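Local coordinates for protein separin (Saccharomyces cerevisiae, PDB 5U1T) that cleaves the cohesin subunit SCC1 as a caspase-like cysteine protease at the onset of anaphase, after being held inactive by securin for most of the cell cycle, at residues Asn400-Phe405 with Ser409-Thr414; Ser443-Gln446 with Lys450-Glu453. All coordinates share one frame; numbering follows the deposited sequence.

Interactions 1 and 2 are two helix-to-helix connections in series along the helical N-terminal part of the chain, with one further connection between them and their centres about 11 Å apart. Interaction 1 joins helix 388-404 to helix 408-425; interaction 2 follows along the chain and joins helix 431-444 to helix 448-458. They meet through Leu411, which packs on Ser402 in 400-405 with 409-414 and also lays its CD2 3.7 Å from the CA of Ala445. A second bridge is Leu412 CD1, 3.7 Å from Glu453 OE1. The two contact centres lie about 53 and 44 Å from the centre of the chain, respectively, away from the probable catalytic cysteine, Cys1497.

Interaction 1: residues Asn400-Phe405 with Ser409-Thr414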
loop_
_atom_site.group_PDB
_atom_site.type_symbol
_atom_site.label_atom_id
_atom_site.label_comp_id
_atom_site.label_asym_id
_atom_site.label_seq_id
_atom_site.Cartn_x
_atom_site.Cartn_y
_atom_site.Cartn_z
ATOM N N ASN A 400 -23.787 44.836 2.982
ATOM C CA ASN A 400 -23.145 45.581 4.054
ATOM C C ASN A 400 -24.148 46.146 5.045
ATOM O O ASN A 400 -23.897 46.168 6.249
ATOM C CB ASN A 400 -22.298 46.715 3.483
ATOM C CG ASN A 400 -21.106 46.216 2.693
ATOM O OD1 ASN A 400 -20.648 45.077 2.859
ATOM N ND2 ASN A 400 -20.588 47.078 1.829
ATOM N N ALA A 401 -25.277 46.618 4.534
ATOM C CA ALA A 401 -26.372 47.006 5.401
ATOM C C ALA A 401 -26.812 45.791 6.221
ATOM O O ALA A 401 -27.010 45.903 7.431
ATOM C CB ALA A 401 -27.531 47.575 4.594
ATOM N N SER A 402 -26.936 44.631 5.574
ATOM C CA SER A 402 -27.369 43.431 6.281
ATOM C C SER A 402 -26.443 43.136 7.451
ATOM O O SER A 402 -26.896 42.651 8.478
ATOM C CB SER A 402 -27.453 42.215 5.346
ATOM O OG SER A 402 -26.184 41.709 4.992
ATOM N N VAL A 403 -25.158 43.468 7.320
ATOM C CA VAL A 403 -24.216 43.252 8.417
ATOM C C VAL A 403 -24.295 44.361 9.469
ATOM O O VAL A 403 -24.434 44.091 10.663
ATOM C CB VAL A 403 -22.773 43.153 7.912
ATOM C CG1 VAL A 403 -21.858 42.686 9.034
ATOM C CG2 VAL A 403 -22.691 42.195 6.750
ATOM N N LEU A 404 -24.216 45.610 9.022
ATOM C CA LEU A 404 -24.215 46.746 9.939
ATOM C C LEU A 404 -25.541 46.902 10.682
ATOM O O LEU A 404 -25.556 47.254 11.865
ATOM C CB LEU A 404 -23.894 48.040 9.185
ATOM C CG LEU A 404 -22.465 48.194 8.658
ATOM C CD1 LEU A 404 -22.175 49.650 8.282
ATOM C CD2 LEU A 404 -21.469 47.686 9.686
ATOM N N PHE A 405 -26.652 46.655 9.989
ATOM C CA PHE A 405 -27.972 46.765 10.605
ATOM C C PHE A 405 -28.288 45.500 11.370
ATOM O O PHE A 405 -29.241 45.438 12.142
ATOM C CB PHE A 405 -29.062 47.008 9.560
ATOM C CG PHE A 405 -28.899 48.282 8.801
ATOM C CD1 PHE A 405 -28.158 49.325 9.322
ATOM C CD2 PHE A 405 -29.494 48.440 7.563
ATOM C CE1 PHE A 405 -28.012 50.505 8.622
ATOM C CE2 PHE A 405 -29.354 49.614 6.862
ATOM C CZ PHE A 405 -28.611 50.650 7.393
ATOM N N SER A 409 -33.501 40.756 6.883
ATOM C CA SER A 409 -34.276 41.263 5.759
ATOM C C SER A 409 -33.378 41.748 4.639
ATOM O O SER A 409 -33.572 41.382 3.479
ATOM C CB SER A 409 -35.207 42.382 6.201
ATOM O OG SER A 409 -36.194 41.873 7.072
ATOM N N PHE A 410 -32.385 42.561 4.977
ATOM C CA PHE A 410 -31.413 42.990 3.974
ATOM C C PHE A 410 -30.654 41.819 3.348
ATOM O O PHE A 410 -30.369 41.833 2.153
ATOM C CB PHE A 410 -30.432 43.986 4.578
ATOM C CG PHE A 410 -30.916 45.388 4.537
ATOM C CD1 PHE A 410 -30.692 46.177 3.417
ATOM C CD2 PHE A 410 -31.623 45.922 5.605
ATOM C CE1 PHE A 410 -31.152 47.490 3.369
ATOM C CE2 PHE A 410 -32.091 47.238 5.568
ATOM C CZ PHE A 410 -31.857 48.023 4.448
ATOM N N LEU A 411 -30.338 40.806 4.148
ATOM C CA LEU A 411 -29.560 39.679 3.646
ATOM C C LEU A 411 -30.409 38.876 2.681
ATOM O O LEU A 411 -29.932 38.474 1.620
ATOM C CB LEU A 411 -29.056 38.789 4.786
ATOM C CG LEU A 411 -28.154 37.638 4.345
ATOM C CD1 LEU A 411 -26.927 38.197 3.651
ATOM C CD2 LEU A 411 -27.757 36.761 5.522
ATOM N N LEU A 412 -31.668 38.643 3.042
ATOM C CA LEU A 412 -32.585 37.988 2.120
ATOM C C LEU A 412 -32.693 38.824 0.852
ATOM O O LEU A 412 -32.693 38.287 -0.256
ATOM C CB LEU A 412 -33.957 37.773 2.751
ATOM C CG LEU A 412 -34.090 36.549 3.659
ATOM C CD1 LEU A 412 -35.385 36.601 4.450
ATOM C CD2 LEU A 412 -34.014 35.276 2.847
ATOM N N LYS A 413 -32.735 40.142 1.000
ATOM C CA LYS A 413 -32.814 40.990 -0.180
ATOM C C LYS A 413 -31.525 40.888 -1.002
ATOM O O LYS A 413 -31.546 40.905 -2.230
ATOM C CB LYS A 413 -33.101 42.444 0.208
ATOM C CG LYS A 413 -33.886 43.196 -0.860
ATOM C CD LYS A 413 -33.886 44.691 -0.639
ATOM C CE LYS A 413 -34.716 45.427 -1.720
ATOM N NZ LYS A 413 -34.255 45.076 -3.111
ATOM N N THR A 414 -30.405 40.758 -0.311
ATOM C CA THR A 414 -29.113 40.600 -0.961
ATOM C C THR A 414 -29.022 39.299 -1.771
ATOM O O THR A 414 -28.708 39.330 -2.963
ATOM C CB THR A 414 -27.983 40.636 0.082
ATOM O OG1 THR A 414 -27.990 41.914 0.736
ATOM C CG2 THR A 414 -26.612 40.370 -0.573
#
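Phe410 and Ser402 bring the two helices together, their CB atoms 3.5 Å apart where the backbones come nearest. The CA atoms of this pair are 4.7 Å apart. Ser402 CB also sits 3.4 Å from the backbone N of Leu411. The hydroxyl is turned back to its own helix: OG stands between the backbone N and the carbonyl carbon (chi1 74°) and bonds to the O of Phe399, so what Ser402 offers across the contact is mostly carbon. Leu411 flanks it, with CD1 alongside OG.

The ring of Phe410 reaches across to the neighbouring helix. Ala401 CB lies over one face, 4.0 Å from the ring centroid, in a CH-pi contact. Phe405 then turns its edge toward the Phe410 face in an offset edge-to-face pair, with planes at 66° and centroids 5.2 Å apart; CD2 of Phe405 comes to 3.5 Å from CE2 of Phe410. Leu371 and Ser372 of helix 365-384 touch these two rings from outside the hairpin.

One turn further along, Thr414 bends its OG1 back to the O of Phe410, 2.8 Å away. That oxygen takes two bonds, since the Thr414 N reaches it from the opposite face of the carbonyl plane.

The short helix axes run nearly antiparallel, at 161°, and approach to 7.8 Å, with a few residues turning the chain between them: a helical hairpin, the recurring element of an alpha-helical array.

Interaction 2: residues Ser443-Gln446 with Lys450-Glu453; sequences SSAQ and KKIE
Ala445 meets Lys451 just where helix 431-444 gives way to helix 448-458, at a short interhelical turn joining two consecutive helices of the alpha-helical domain. Ala445 is the first residue to leave helical backbone angles, its psi of 144° redirecting the chain, and its CA lies 5.2 Å from that of Lys451, the nearest such pair between 443-446 and 450-453.

Across the contact the interactions are packing, with no hydrogen bond between the two segments. The buried methyl of Ala445 points at the incoming helix, with its CB 3.5 Å from Lys451 CG and also resting against the backbone of Lys450. More peripherally, Gln446 and Lys450 cross obliquely: CD of Lys450 passes 3.8 Å from CB of Gln446, and the methylene CG of Gln446 lies close by as well. The amide end of Gln446 leads away from the helix. Leu411 of helix 408-425 touches Ala445, joining the turn to the preceding helix pair.

Polar bonding is made by each side with its own surroundings. Ser443 OG bonds to the O of Glu439, within the outgoing helix. At the start of the next one, the Lys450 N is hydrogen-bonded to Ser447 OG.

A separate kind of approach brings the aliphatic chain of Lys451 near backbone carbonyl oxygens. With CG anti to its carbonyl carbon (chi1 -74°) and the chain extended beyond it, the side chain runs back past the end of helix 431-444; its CE lies 3.6 Å from the O of Ala445 and 4.4 Å from the O of Ser443.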
loop_
_atom_site.group_PDB
_atom_site.type_symbol
_atom_site.label_atom_id
_atom_site.label_comp_id
_atom_site.label_asym_id
_atom_site.label_seq_id
_atom_site.Cartn_x
_atom_site.Cartn_y
_atom_site.Cartn_z
ATOM N N SER A 443 -22.455 32.740 6.035
ATOM C CA SER A 443 -21.624 33.063 7.176
ATOM C C SER A 443 -22.133 34.270 7.958
ATOM O O SER A 443 -21.998 34.314 9.175
ATOM C CB SER A 443 -20.198 33.316 6.712
ATOM O OG SER A 443 -19.666 32.146 6.114
ATOM N N SER A 444 -22.728 35.242 7.269
ATOM C CA SER A 444 -23.132 36.483 7.916
ATOM C C SER A 444 -24.516 36.376 8.572
ATOM O O SER A 444 -24.864 37.193 9.432
ATOM C CB SER A 444 -23.102 37.635 6.909
ATOM O OG SER A 444 -23.967 37.393 5.811
ATOM N N ALA A 445 -25.283 35.355 8.187
ATOM C CA ALA A 445 -26.639 35.176 8.701
ATOM C C ALA A 445 -26.648 35.006 10.221
ATOM O O ALA A 445 -25.758 34.363 10.786
ATOM C CB ALA A 445 -27.309 33.990 8.027
ATOM N N GLN A 446 -27.682 35.556 10.855
ATOM C CA GLN A 446 -27.764 35.732 12.305
ATOM C C GLN A 446 -28.089 34.520 13.162
ATOM O O GLN A 446 -28.036 34.615 14.388
ATOM C CB GLN A 446 -28.831 36.771 12.627
ATOM C CG GLN A 446 -28.921 37.886 11.638
ATOM C CD GLN A 446 -27.871 38.928 11.903
ATOM O OE1 GLN A 446 -26.732 38.623 12.237
ATOM N NE2 GLN A 446 -28.257 40.165 11.788
ATOM N N LYS A 450 -31.601 30.971 9.986
ATOM C CA LYS A 450 -31.436 32.017 8.987
ATOM C C LYS A 450 -30.392 31.633 7.931
ATOM O O LYS A 450 -30.547 31.974 6.750
ATOM C CB LYS A 450 -31.088 33.342 9.662
ATOM C CG LYS A 450 -32.256 33.945 10.419
ATOM C CD LYS A 450 -31.936 35.329 10.966
ATOM C CE LYS A 450 -33.150 35.963 11.639
ATOM N NZ LYS A 450 -33.451 35.368 12.974
ATOM N N LYS A 451 -29.352 30.914 8.356
ATOM C CA LYS A 451 -28.341 30.384 7.436
ATOM C C LYS A 451 -28.932 29.354 6.489
ATOM O O LYS A 451 -28.655 29.382 5.298
ATOM C CB LYS A 451 -27.179 29.749 8.196
ATOM C CG LYS A 451 -26.245 30.735 8.840
ATOM C CD LYS A 451 -25.097 30.038 9.543
ATOM C CE LYS A 451 -24.440 30.970 10.540
ATOM N NZ LYS A 451 -23.678 30.172 11.543
ATOM N N ILE A 452 -29.737 28.442 7.025
ATOM C CA ILE A 452 -30.424 27.468 6.195
ATOM C C ILE A 452 -31.381 28.158 5.216
ATOM O O ILE A 452 -31.620 27.691 4.116
ATOM C CB ILE A 452 -31.187 26.453 7.054
ATOM C CG1 ILE A 452 -30.202 25.677 7.918
ATOM C CG2 ILE A 452 -31.939 25.461 6.183
ATOM C CD1 ILE A 452 -30.820 24.498 8.613
ATOM N N GLU A 453 -31.904 29.302 5.613
ATOM C CA GLU A 453 -32.839 30.042 4.775
ATOM C C GLU A 453 -32.142 30.638 3.562
ATOM O O GLU A 453 -32.606 30.483 2.428
ATOM C CB GLU A 453 -33.498 31.131 5.599
ATOM C CG GLU A 453 -34.931 31.417 5.246
ATOM C CD GLU A 453 -35.624 32.154 6.374
ATOM O OE1 GLU A 453 -35.931 33.368 6.219
ATOM O OE2 GLU A 453 -35.833 31.504 7.432
#